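ECF RNA polymerase sigma factor SigK (Mycobacterium tuberculosis, PDB 4NQW) probably acts as an ECF sigma factor that directs RNA polymerase to specific promoters and is held inactive by an anti-sigma factor until regulated intramembrane proteolysis releases it. Local coordinates at residues Q160-A165 / R191-S196; E174-R177 / N182-T185; Y55-R60 / W96-A101. All blocks are in the same frame, centred on the assembly; numbering follows the deposited sequence.

Contacts 1 and 2 belong to sigma domain 4 and contact 3 to domain 2. The first two share helix 183-201, their centres are 13 Å apart, and L164 CB meets V175 CG2 at 4.0 Å, so they are adjoining parts of one helical domain. Along the chain, contact 2 falls between the two segments of contact 1. Contact 3 precedes both. Its centre is 18 Å from that of contact 1, yet a salt bridge of 3.1 Å between R60 NH2 and E163 OE2 joins the two domains there. Contact 2 stays apart from contact 3, with nearest atoms about 13 Å apart. A bound cadmium ion lies about 8 Å from the side chain of A101 in contact 3.

Contact 1 (Q160-A165 / R191-S196); sequences QCIELA and RDALRS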
ATOM      1  N   GLN A 160      -1.578 -11.979 -12.208  1.00 25.81           N
ATOM      2  CA  GLN A 160      -0.501 -12.738 -11.566  1.00 27.13           C
ATOM      3  C   GLN A 160       0.599 -11.836 -10.995  1.00 25.76           C
ATOM      4  O   GLN A 160       1.144 -12.127  -9.933  1.00 27.86           O
ATOM      5  CB  GLN A 160       0.104 -13.718 -12.575  1.00 30.31           C
ATOM      6  CG  GLN A 160       1.108 -14.711 -12.007  1.00 32.78           C
ATOM      7  CD  GLN A 160       1.720 -15.589 -13.092  1.00 34.27           C
ATOM      8  OE1 GLN A 160       2.113 -15.099 -14.153  1.00 33.79           O
ATOM      9  NE2 GLN A 160       1.805 -16.891 -12.832  1.00 35.49           N
ATOM     10  N   CYS A 161       0.923 -10.754 -11.703  1.00 24.66           N
ATOM     11  CA  CYS A 161       1.934  -9.796 -11.239  1.00 24.75           C
ATOM     12  C   CYS A 161       1.541  -9.157  -9.912  1.00 26.90           C
ATOM     13  O   CYS A 161       2.350  -9.094  -8.984  1.00 27.58           O
ATOM     14  CB  CYS A 161       2.176  -8.696 -12.280  1.00 25.90           C
ATOM     15  SG  CYS A 161       3.343  -9.154 -13.580  0.80 30.60           S
ATOM     16  N   ILE A 162       0.301  -8.684  -9.832  1.00 27.19           N
ATOM     17  CA  ILE A 162      -0.209  -8.078  -8.603  1.00 27.69           C
ATOM     18  C   ILE A 162      -0.335  -9.127  -7.497  1.00 26.75           C
ATOM     19  O   ILE A 162      -0.027  -8.849  -6.341  1.00 29.93           O
ATOM     20  CB  ILE A 162      -1.558  -7.358  -8.838  1.00 29.16           C
ATOM     21  CG1 ILE A 162      -1.354  -6.188  -9.808  1.00 30.33           C
ATOM     22  CG2 ILE A 162      -2.150  -6.867  -7.518  1.00 29.87           C
ATOM     23  CD1 ILE A 162      -2.584  -5.342 -10.066  1.00 31.26           C
ATOM     24  N   GLU A 163      -0.770 -10.331  -7.856  1.00 25.74           N
ATOM     25  CA  GLU A 163      -0.928 -11.422  -6.889  1.00 27.34           C
ATOM     26  C   GLU A 163       0.396 -11.769  -6.201  1.00 24.18           C
ATOM     27  O   GLU A 163       0.450 -11.895  -4.976  1.00 23.23           O
ATOM     28  CB  GLU A 163      -1.497 -12.670  -7.575  1.00 32.12           C
ATOM     29  CG  GLU A 163      -2.104 -13.696  -6.626  1.00 39.70           C
ATOM     30  CD  GLU A 163      -3.494 -13.311  -6.145  1.00 45.29           C
ATOM     31  OE1 GLU A 163      -4.374 -13.049  -6.996  1.00 46.66           O
ATOM     32  OE2 GLU A 163      -3.712 -13.284  -4.915  1.00 49.33           O
ATOM     33  N   LEU A 164       1.458 -11.918  -6.991  1.00 20.92           N
ATOM     34  CA  LEU A 164       2.767 -12.304  -6.456  1.00 20.60           C
ATOM     35  C   LEU A 164       3.483 -11.143  -5.767  1.00 21.72           C
ATOM     36  O   LEU A 164       4.016 -11.307  -4.670  1.00 23.26           O
ATOM     37  CB  LEU A 164       3.656 -12.881  -7.563  1.00 19.08           C
ATOM     38  CG  LEU A 164       3.213 -14.223  -8.154  1.00 18.90           C
ATOM     39  CD1 LEU A 164       4.065 -14.565  -9.363  1.00 22.75           C
ATOM     40  CD2 LEU A 164       3.285 -15.342  -7.125  1.00 14.94           C
ATOM     41  N   ALA A 165       3.494  -9.976  -6.404  1.00 20.84           N
ATOM     42  CA  ALA A 165       4.221  -8.822  -5.873  1.00 18.70           C
ATOM     43  C   ALA A 165       3.517  -8.203  -4.677  1.00 20.92           C
ATOM     44  O   ALA A 165       4.101  -8.081  -3.603  1.00 23.00           O
ATOM     45  CB  ALA A 165       4.421  -7.775  -6.954  1.00 14.47           C
ATOM     46  N   ARG A 191       3.242  -2.275 -14.561  1.00 21.25           N
ATOM     47  CA  ARG A 191       2.722  -0.983 -15.004  1.00 23.78           C
ATOM     48  C   ARG A 191       1.404  -1.127 -15.752  1.00 21.64           C
ATOM     49  O   ARG A 191       0.465  -0.372 -15.511  1.00 22.44           O
ATOM     50  CB  ARG A 191       3.732  -0.278 -15.909  1.00 27.59           C
ATOM     51  CG  ARG A 191       4.883   0.365 -15.162  1.00 32.95           C
ATOM     52  CD  ARG A 191       5.802   1.133 -16.102  1.00 37.37           C
ATOM     53  NE  ARG A 191       5.116   2.258 -16.740  1.00 38.46           N
ATOM     54  CZ  ARG A 191       5.720   3.292 -17.320  1.00 41.76           C
ATOM     55  NH1 ARG A 191       7.048   3.388 -17.347  1.00 43.59           N
ATOM     56  NH2 ARG A 191       4.985   4.253 -17.872  1.00 43.42           N
ATOM     57  N   ASP A 192       1.345  -2.094 -16.664  1.00 20.36           N
ATOM     58  CA  ASP A 192       0.129  -2.350 -17.437  1.00 23.02           C
ATOM     59  C   ASP A 192      -1.035  -2.752 -16.536  1.00 20.43           C
ATOM     60  O   ASP A 192      -2.149  -2.247 -16.691  1.00 20.11           O
ATOM     61  CB  ASP A 192       0.375  -3.429 -18.501  1.00 27.33           C
ATOM     62  CG  ASP A 192       1.287  -2.953 -19.626  1.00 33.14           C
ATOM     63  OD1 ASP A 192       1.815  -1.820 -19.545  1.00 35.02           O
ATOM     64  OD2 ASP A 192       1.481  -3.715 -20.598  1.00 39.77           O
ATOM     65  N   ALA A 193      -0.768  -3.649 -15.590  1.00 17.34           N
ATOM     66  CA  ALA A 193      -1.784  -4.115 -14.646  1.00 14.64           C
ATOM     67  C   ALA A 193      -2.375  -2.956 -13.847  1.00 16.68           C
ATOM     68  O   ALA A 193      -3.594  -2.856 -13.701  1.00 16.58           O
ATOM     69  CB  ALA A 193      -1.189  -5.152 -13.706  1.00  8.42           C
ATOM     70  N   LEU A 194      -1.507  -2.081 -13.342  1.00 18.17           N
ATOM     71  CA  LEU A 194      -1.946  -0.915 -12.566  1.00 18.33           C
ATOM     72  C   LEU A 194      -2.656   0.143 -13.417  1.00 18.20           C
ATOM     73  O   LEU A 194      -3.525   0.853 -12.911  1.00 19.15           O
ATOM     74  CB  LEU A 194      -0.770  -0.282 -11.809  1.00 16.49           C
ATOM     75  CG  LEU A 194      -0.496  -0.819 -10.399  1.00 16.51           C
ATOM     76  CD1 LEU A 194      -1.554  -0.338  -9.418  1.00 18.92           C
ATOM     77  CD2 LEU A 194      -0.391  -2.337 -10.369  1.00 13.88           C
ATOM     78  N   ARG A 195      -2.286   0.251 -14.693  1.00 17.57           N
ATOM     79  CA  ARG A 195      -2.955   1.181 -15.609  1.00 19.55           C
ATOM     80  C   ARG A 195      -4.383   0.722 -15.882  1.00 20.85           C
ATOM     81  O   ARG A 195      -5.321   1.520 -15.820  1.00 23.59           O
ATOM     82  CB  ARG A 195      -2.189   1.311 -16.928  1.00 20.83           C
ATOM     83  CG  ARG A 195      -2.727   2.401 -17.850  1.00 23.18           C
ATOM     84  CD  ARG A 195      -1.996   2.451 -19.185  1.00 25.79           C
ATOM     85  NE  ARG A 195      -0.547   2.555 -19.007  1.00 29.11           N
ATOM     86  CZ  ARG A 195       0.327   1.560 -19.165  1.00 31.61           C
ATOM     87  NH1 ARG A 195      -0.069   0.345 -19.536  1.00 34.19           N
ATOM     88  NH2 ARG A 195       1.622   1.784 -18.959  1.00 31.25           N
ATOM     89  N   SER A 196      -4.535  -0.564 -16.182  1.00 21.03           N
ATOM     90  CA  SER A 196      -5.848  -1.170 -16.402  1.00 23.60           C
ATOM     91  C   SER A 196      -6.757  -1.030 -15.178  1.00 24.10           C
ATOM     92  O   SER A 196      -7.957  -0.790 -15.316  1.00 21.53           O
ATOM     93  CB  SER A 196      -5.692  -2.651 -16.761  1.00 25.91           C
ATOM     94  OG  SER A 196      -6.943  -3.246 -17.049  1.00 27.15           O
TER
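I162 reaches from helix 156-167 to the surface of helix 183-201, where the end of its long branch meets two consecutive residues. Its CD1 lies 3.7 Å from L194 CD2 and 3.9 Å from A193 CB. CG1, one bond further back, is 4.0 Å from A193 CB, so the branch touches over two of its carbons and not by the terminal methyl alone. The torsions account for this reach: CG1 stands beside the backbone N (chi1 -64°) and the branch then runs on extended (chi2 -177°), which carries CD1 outward. On the other helix the two partners arrive differently. A193 directs its methyl at the 160-165 segment, whereas L194 leaves its backbone aimed elsewhere and enters through CD2 at its far end, its side chain slanting across that of I162. Within the two segments the backbones approach most closely at I162 and A193, with CA atoms 7.4 Å apart, and A193 contributes just a methyl group at that point. L197 adds a further contact to I162, while L194 also packs against an apolar side chain of the other protein chain. I162, A193 and L194 are all buried, and no hydrogen bond crosses between the segments. This apolar packing joins helix 156-167, which precedes the helix-turn-helix assigned by similarity, to a part of helix 183-201 almost wholly beyond that motif, within the helical bundle of sigma-70 domain 4.

Contact 2 (E174-R177 / N182-T185); sequences EVSR and NLST
The helix-turn-helix of domain 4, assigned by similarity as DNA-binding, brings S176 of its first helix against L183 at the start of its second. Helix 172-178 supplies the first segment, and helix 183-201 begins at L183, directly after N182 in the N-cap position. The N182 side chain makes no capping bond, and it leaves its backbone pointing away from helix 172-178. What N182 offers across the turn is backbone: its O lies 4.1 Å from S176 CB, a loose approach. The CA atoms of these two residues are 5.8 Å apart, so the turn brings the start of helix 183-201 close to S176. S176 leaves its own helix facing 182-185. L183 approaches less directly: CG stands beside its backbone N (chi1 -59°) and its CD2 methyl comes over the serine, 3.8 Å from CB. V175 and S176 both also touch I186, so the inner faces of the two helices continue in contact one turn further along helix 183-201. Although L183 is largely exposed, S176 is buried, and its hydroxyl has a polar partner within its own helix, a hydrogen bond with V173 O. The chi1 of 83° sets OG between the backbone N and the carbonyl carbon, where it keeps that bond while L183 CD2 rests 3.3 Å from the oxygen.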
ATOM      1  N   GLU A 174      12.262 -10.999  -7.979  1.00 19.97           N
ATOM      2  CA  GLU A 174      11.795 -12.336  -7.599  1.00 21.08           C
ATOM      3  C   GLU A 174      10.668 -12.843  -8.504  1.00 20.64           C
ATOM      4  O   GLU A 174      10.573 -14.041  -8.763  1.00 20.14           O
ATOM      5  CB  GLU A 174      11.335 -12.359  -6.136  1.00 22.89           C
ATOM      6  CG  GLU A 174      12.468 -12.283  -5.125  1.00 26.19           C
ATOM      7  CD  GLU A 174      11.982 -12.372  -3.688  1.00 29.08           C
ATOM      8  OE1 GLU A 174      11.003 -11.677  -3.337  1.00 28.40           O
ATOM      9  OE2 GLU A 174      12.583 -13.136  -2.902  1.00 31.54           O
ATOM     10  N   VAL A 175       9.818 -11.932  -8.976  1.00 21.00           N
ATOM     11  CA  VAL A 175       8.753 -12.285  -9.919  1.00 21.48           C
ATOM     12  C   VAL A 175       9.337 -12.656 -11.285  1.00 22.74           C
ATOM     13  O   VAL A 175       8.883 -13.610 -11.915  1.00 23.64           O
ATOM     14  CB  VAL A 175       7.720 -11.143 -10.070  1.00 19.85           C
ATOM     15  CG1 VAL A 175       6.734 -11.433 -11.196  1.00 18.04           C
ATOM     16  CG2 VAL A 175       6.971 -10.936  -8.765  1.00 19.42           C
ATOM     17  N   SER A 176      10.347 -11.914 -11.734  1.00 25.45           N
ATOM     18  CA  SER A 176      10.993 -12.190 -13.023  1.00 26.86           C
ATOM     19  C   SER A 176      11.649 -13.567 -13.046  1.00 28.25           C
ATOM     20  O   SER A 176      11.578 -14.271 -14.050  1.00 27.58           O
ATOM     21  CB  SER A 176      12.035 -11.118 -13.357  1.00 26.88           C
ATOM     22  OG  SER A 176      13.276 -11.392 -12.725  1.00 26.10           O
ATOM     23  N   ARG A 177      12.290 -13.938 -11.938  1.00 33.08           N
ATOM     24  CA  ARG A 177      12.932 -15.249 -11.811  1.00 39.60           C
ATOM     25  C   ARG A 177      11.904 -16.379 -11.794  1.00 41.74           C
ATOM     26  O   ARG A 177      12.097 -17.415 -12.433  1.00 41.53           O
ATOM     27  CB  ARG A 177      13.795 -15.319 -10.544  1.00 43.83           C
ATOM     28  CG  ARG A 177      15.074 -14.494 -10.613  1.00 50.52           C
ATOM     29  CD  ARG A 177      16.117 -14.960  -9.606  1.00 57.45           C
ATOM     30  NE  ARG A 177      15.864 -14.460  -8.251  1.00 62.73           N
ATOM     31  CZ  ARG A 177      16.480 -13.422  -7.679  1.00 65.51           C
ATOM     32  NH1 ARG A 177      17.414 -12.726  -8.323  1.00 66.43           N
ATOM     33  NH2 ARG A 177      16.155 -13.074  -6.437  1.00 67.53           N
ATOM     34  N   ASN A 182      12.165 -11.382 -18.287  1.00 30.46           N
ATOM     35  CA  ASN A 182      13.133 -10.299 -18.064  1.00 29.93           C
ATOM     36  C   ASN A 182      12.603  -9.248 -17.095  1.00 26.50           C
ATOM     37  O   ASN A 182      11.396  -9.151 -16.876  1.00 25.41           O
ATOM     38  CB  ASN A 182      13.507  -9.619 -19.390  1.00 33.84           C
ATOM     39  CG  ASN A 182      14.663 -10.301 -20.100  1.00 37.09           C
ATOM     40  OD1 ASN A 182      14.561 -10.646 -21.276  1.00 39.08           O
ATOM     41  ND2 ASN A 182      15.777 -10.484 -19.393  1.00 40.82           N
ATOM     42  N   LEU A 183      13.517  -8.464 -16.524  1.00 24.98           N
ATOM     43  CA  LEU A 183      13.151  -7.390 -15.596  1.00 24.78           C
ATOM     44  C   LEU A 183      12.314  -6.333 -16.305  1.00 24.43           C
ATOM     45  O   LEU A 183      11.330  -5.838 -15.757  1.00 24.06           O
ATOM     46  CB  LEU A 183      14.399  -6.735 -14.989  1.00 24.05           C
ATOM     47  CG  LEU A 183      15.369  -7.616 -14.193  1.00 24.07           C
ATOM     48  CD1 LEU A 183      16.451  -6.758 -13.552  1.00 23.57           C
ATOM     49  CD2 LEU A 183      14.648  -8.430 -13.130  1.00 22.94           C
ATOM     50  N   SER A 184      12.718  -5.997 -17.527  1.00 25.19           N
ATOM     51  CA  SER A 184      11.965  -5.081 -18.378  1.00 28.31           C
ATOM     52  C   SER A 184      10.519  -5.538 -18.545  1.00 28.00           C
ATOM     53  O   SER A 184       9.592  -4.732 -18.476  1.00 26.07           O
ATOM     54  CB  SER A 184      12.626  -4.979 -19.754  1.00 31.93           C
ATOM     55  OG  SER A 184      11.833  -4.220 -20.651  1.00 35.37           O
ATOM     56  N   THR A 185      10.342  -6.839 -18.760  1.00 28.18           N
ATOM     57  CA  THR A 185       9.026  -7.413 -19.024  1.00 25.83           C
ATOM     58  C   THR A 185       8.115  -7.329 -17.804  1.00 21.70           C
ATOM     59  O   THR A 185       6.958  -6.943 -17.931  1.00 21.55           O
ATOM     60  CB  THR A 185       9.137  -8.881 -19.486  1.00 27.54           C
ATOM     61  OG1 THR A 185      10.081  -8.973 -20.562  1.00 26.64           O
ATOM     62  CG2 THR A 185       7.784  -9.409 -19.960  1.00 28.58           C
TER

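Contact 3 (Y55-R60 / W96-A101); sequences YGLVMR and WLLTMA
L57 and L98 meet methyl to methyl between helices 42-62 and 93-111, with L57 CD2 3.6 Å from L98 CD1. L57 holds CG opposite its backbone N (chi1 175°), and its chi2 of 56° folds CD1 back and leaves CD2 as the extended branch, which reaches L98 and also lies 4.0 Å from the backbone O of L98. The leucine across the interface does not aim its CB at the 55-60 segment, and its chi1 is -93°, some 30° from the staggered value, as CD1 comes over to the L57 methyl. One residue further on, V58 adds a looser touch, its CG2 being 4.5 Å from A101 O. Within these segments the backbones come closest at V58 and A101, with CA atoms 7.2 Å apart; A101 meets V58 through its carbonyl O, while its methyl packs on V54 and I75. L57 additionally touches Y166 and Y167 of helix 156-167, so this domain 2 leucine is shared with domain 4. With no hydrogen bond between the segments and all four touching residues buried, cohesion here rests mainly on burial of aliphatic surface, and no polar pair between 55-60 and 96-101 sets their orientation.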
ATOM      1  N   TYR A  55      -6.735  -4.059   8.531  1.00 20.40           N
ATOM      2  CA  TYR A  55      -6.689  -5.407   9.104  1.00 20.76           C
ATOM      3  C   TYR A  55      -6.858  -6.483   8.032  1.00 20.06           C
ATOM      4  O   TYR A  55      -6.165  -7.501   8.055  1.00 19.92           O
ATOM      5  CB  TYR A  55      -7.768  -5.570  10.174  1.00 20.48           C
ATOM      6  CG  TYR A  55      -7.744  -6.912  10.863  1.00 20.28           C
ATOM      7  CD1 TYR A  55      -6.719  -7.243  11.744  1.00 20.77           C
ATOM      8  CD2 TYR A  55      -8.752  -7.848  10.644  1.00 18.36           C
ATOM      9  CE1 TYR A  55      -6.696  -8.471  12.384  1.00 19.91           C
ATOM     10  CE2 TYR A  55      -8.736  -9.077  11.278  1.00 16.44           C
ATOM     11  CZ  TYR A  55      -7.707  -9.382  12.147  1.00 18.48           C
ATOM     12  OH  TYR A  55      -7.687 -10.598  12.778  1.00 21.04           O
ATOM     13  N   GLY A  56      -7.778  -6.244   7.100  1.00 18.45           N
ATOM     14  CA  GLY A  56      -8.019  -7.161   5.990  1.00 17.27           C
ATOM     15  C   GLY A  56      -6.827  -7.324   5.064  1.00 16.72           C
ATOM     16  O   GLY A  56      -6.556  -8.426   4.581  1.00 17.13           O
ATOM     17  N   LEU A  57      -6.113  -6.230   4.812  1.00 15.74           N
ATOM     18  CA  LEU A  57      -4.916  -6.285   3.979  1.00 16.76           C
ATOM     19  C   LEU A  57      -3.823  -7.079   4.684  1.00 16.81           C
ATOM     20  O   LEU A  57      -3.216  -7.969   4.091  1.00 16.64           O
ATOM     21  CB  LEU A  57      -4.404  -4.880   3.640  1.00 17.50           C
ATOM     22  CG  LEU A  57      -3.082  -4.837   2.861  1.00 19.01           C
ATOM     23  CD1 LEU A  57      -3.165  -5.647   1.573  1.00 19.56           C
ATOM     24  CD2 LEU A  57      -2.688  -3.403   2.558  1.00 20.37           C
ATOM     25  N   VAL A  58      -3.583  -6.750   5.950  1.00 16.14           N
ATOM     26  CA  VAL A  58      -2.574  -7.441   6.749  1.00 16.04           C
ATOM     27  C   VAL A  58      -2.891  -8.938   6.840  1.00 15.89           C
ATOM     28  O   VAL A  58      -2.017  -9.772   6.592  1.00 15.42           O
ATOM     29  CB  VAL A  58      -2.445  -6.817   8.154  1.00 15.82           C
ATOM     30  CG1 VAL A  58      -1.549  -7.660   9.045  1.00 18.27           C
ATOM     31  CG2 VAL A  58      -1.888  -5.403   8.051  1.00 14.03           C
ATOM     32  N   MET A  59      -4.137  -9.268   7.182  1.00 16.81           N
ATOM     33  CA  MET A  59      -4.597 -10.665   7.181  1.00 19.68           C
ATOM     34  C   MET A  59      -4.277 -11.359   5.861  1.00 19.70           C
ATOM     35  O   MET A  59      -3.762 -12.474   5.849  1.00 21.14           O
ATOM     36  CB  MET A  59      -6.111 -10.763   7.444  1.00 22.73           C
ATOM     37  CG  MET A  59      -6.496 -11.090   8.881  1.00 26.11           C
ATOM     38  SD  MET A  59      -5.689 -12.558   9.562  1.00 32.46           S
ATOM     39  CE  MET A  59      -6.022 -13.791   8.305  1.00 35.02           C
ATOM     40  N   ARG A  60      -4.587 -10.690   4.756  1.00 19.79           N
ATOM     41  CA  ARG A  60      -4.344 -11.235   3.426  1.00 20.99           C
ATOM     42  C   ARG A  60      -2.871 -11.581   3.201  1.00 21.29           C
ATOM     43  O   ARG A  60      -2.559 -12.639   2.654  1.00 20.97           O
ATOM     44  CB  ARG A  60      -4.826 -10.245   2.355  1.00 24.00           C
ATOM     45  CG  ARG A  60      -4.612 -10.695   0.918  1.00 26.99           C
ATOM     46  CD  ARG A  60      -5.374 -11.973   0.597  1.00 31.99           C
ATOM     47  NE  ARG A  60      -4.521 -12.932  -0.110  1.00 36.38           N
ATOM     48  CZ  ARG A  60      -4.492 -13.119  -1.430  1.00 38.42           C
ATOM     49  NH1 ARG A  60      -5.282 -12.423  -2.248  1.00 39.87           N
ATOM     50  NH2 ARG A  60      -3.663 -14.023  -1.941  1.00 38.92           N
ATOM     51  N   TRP A  96      -1.800   6.974   2.205  1.00 24.71           N
ATOM     52  CA  TRP A  96      -0.713   7.103   3.177  1.00 25.21           C
ATOM     53  C   TRP A  96      -0.769   5.976   4.211  1.00 24.53           C
ATOM     54  O   TRP A  96       0.258   5.392   4.560  1.00 23.72           O
ATOM     55  CB  TRP A  96      -0.817   8.468   3.861  1.00 26.67           C
ATOM     56  CG  TRP A  96       0.306   8.830   4.782  1.00 27.38           C
ATOM     57  CD1 TRP A  96       1.515   9.358   4.433  1.00 28.60           C
ATOM     58  CD2 TRP A  96       0.304   8.740   6.212  1.00 27.10           C
ATOM     59  NE1 TRP A  96       2.274   9.583   5.558  1.00 29.40           N
ATOM     60  CE2 TRP A  96       1.554   9.213   6.663  1.00 27.22           C
ATOM     61  CE3 TRP A  96      -0.628   8.293   7.154  1.00 27.40           C
ATOM     62  CZ2 TRP A  96       1.895   9.254   8.015  1.00 26.88           C
ATOM     63  CZ3 TRP A  96      -0.288   8.336   8.499  1.00 28.15           C
ATOM     64  CH2 TRP A  96       0.963   8.815   8.917  1.00 27.79           C
ATOM     65  N   LEU A  97      -1.977   5.665   4.678  1.00 25.08           N
ATOM     66  CA  LEU A  97      -2.195   4.613   5.674  1.00 24.67           C
ATOM     67  C   LEU A  97      -1.999   3.211   5.094  1.00 24.37           C
ATOM     68  O   LEU A  97      -1.280   2.394   5.670  1.00 23.37           O
ATOM     69  CB  LEU A  97      -3.603   4.735   6.269  1.00 22.67           C
ATOM     70  CG  LEU A  97      -4.084   3.636   7.223  1.00 18.60           C
ATOM     71  CD1 LEU A  97      -3.289   3.652   8.516  1.00 13.90           C
ATOM     72  CD2 LEU A  97      -5.569   3.802   7.508  1.00 20.72           C
ATOM     73  N   LEU A  98      -2.650   2.925   3.969  1.00 23.68           N
ATOM     74  CA  LEU A  98      -2.576   1.582   3.381  1.00 23.58           C
ATOM     75  C   LEU A  98      -1.182   1.248   2.855  1.00 22.43           C
ATOM     76  O   LEU A  98      -0.761   0.094   2.901  1.00 20.57           O
ATOM     77  CB  LEU A  98      -3.622   1.385   2.275  1.00 23.94           C
ATOM     78  CG  LEU A  98      -4.961   0.772   2.700  1.00 24.37           C
ATOM     79  CD1 LEU A  98      -4.781  -0.597   3.336  1.00 26.51           C
ATOM     80  CD2 LEU A  98      -5.702   1.688   3.649  1.00 22.91           C
ATOM     81  N   THR A  99      -0.471   2.258   2.364  1.00 22.66           N
ATOM     82  CA  THR A  99       0.891   2.072   1.870  1.00 22.29           C
ATOM     83  C   THR A  99       1.849   1.683   2.997  1.00 22.69           C
ATOM     84  O   THR A  99       2.677   0.787   2.825  1.00 24.68           O
ATOM     85  CB  THR A  99       1.407   3.343   1.174  1.00 22.26           C
ATOM     86  OG1 THR A  99       0.527   3.683   0.096  1.00 21.21           O
ATOM     87  CG2 THR A  99       2.813   3.136   0.626  1.00 22.15           C
ATOM     88  N   MET A 100       1.739   2.352   4.142  1.00 22.31           N
ATOM     89  CA  MET A 100       2.584   2.023   5.293  1.00 22.69           C
ATOM     90  C   MET A 100       2.189   0.681   5.917  1.00 20.59           C
ATOM     91  O   MET A 100       3.036  -0.021   6.467  1.00 19.72           O
ATOM     92  CB  MET A 100       2.569   3.148   6.339  1.00 26.80           C
ATOM     93  CG  MET A 100       1.250   3.365   7.065  1.00 31.40           C
ATOM     94  SD  MET A 100       1.424   4.366   8.556  1.00 44.99           S
ATOM     95  CE  MET A 100       2.130   5.873   7.892  1.00 46.76           C
ATOM     96  N   ALA A 101       0.906   0.335   5.816  1.00 19.81           N
ATOM     97  CA  ALA A 101       0.396  -0.952   6.303  1.00 19.84           C
ATOM     98  C   ALA A 101       0.921  -2.102   5.453  1.00 20.46           C
ATOM     99  O   ALA A 101       1.341  -3.137   5.977  1.00 21.14           O
ATOM    100  CB  ALA A 101      -1.125  -0.953   6.300  1.00 18.38           C
TER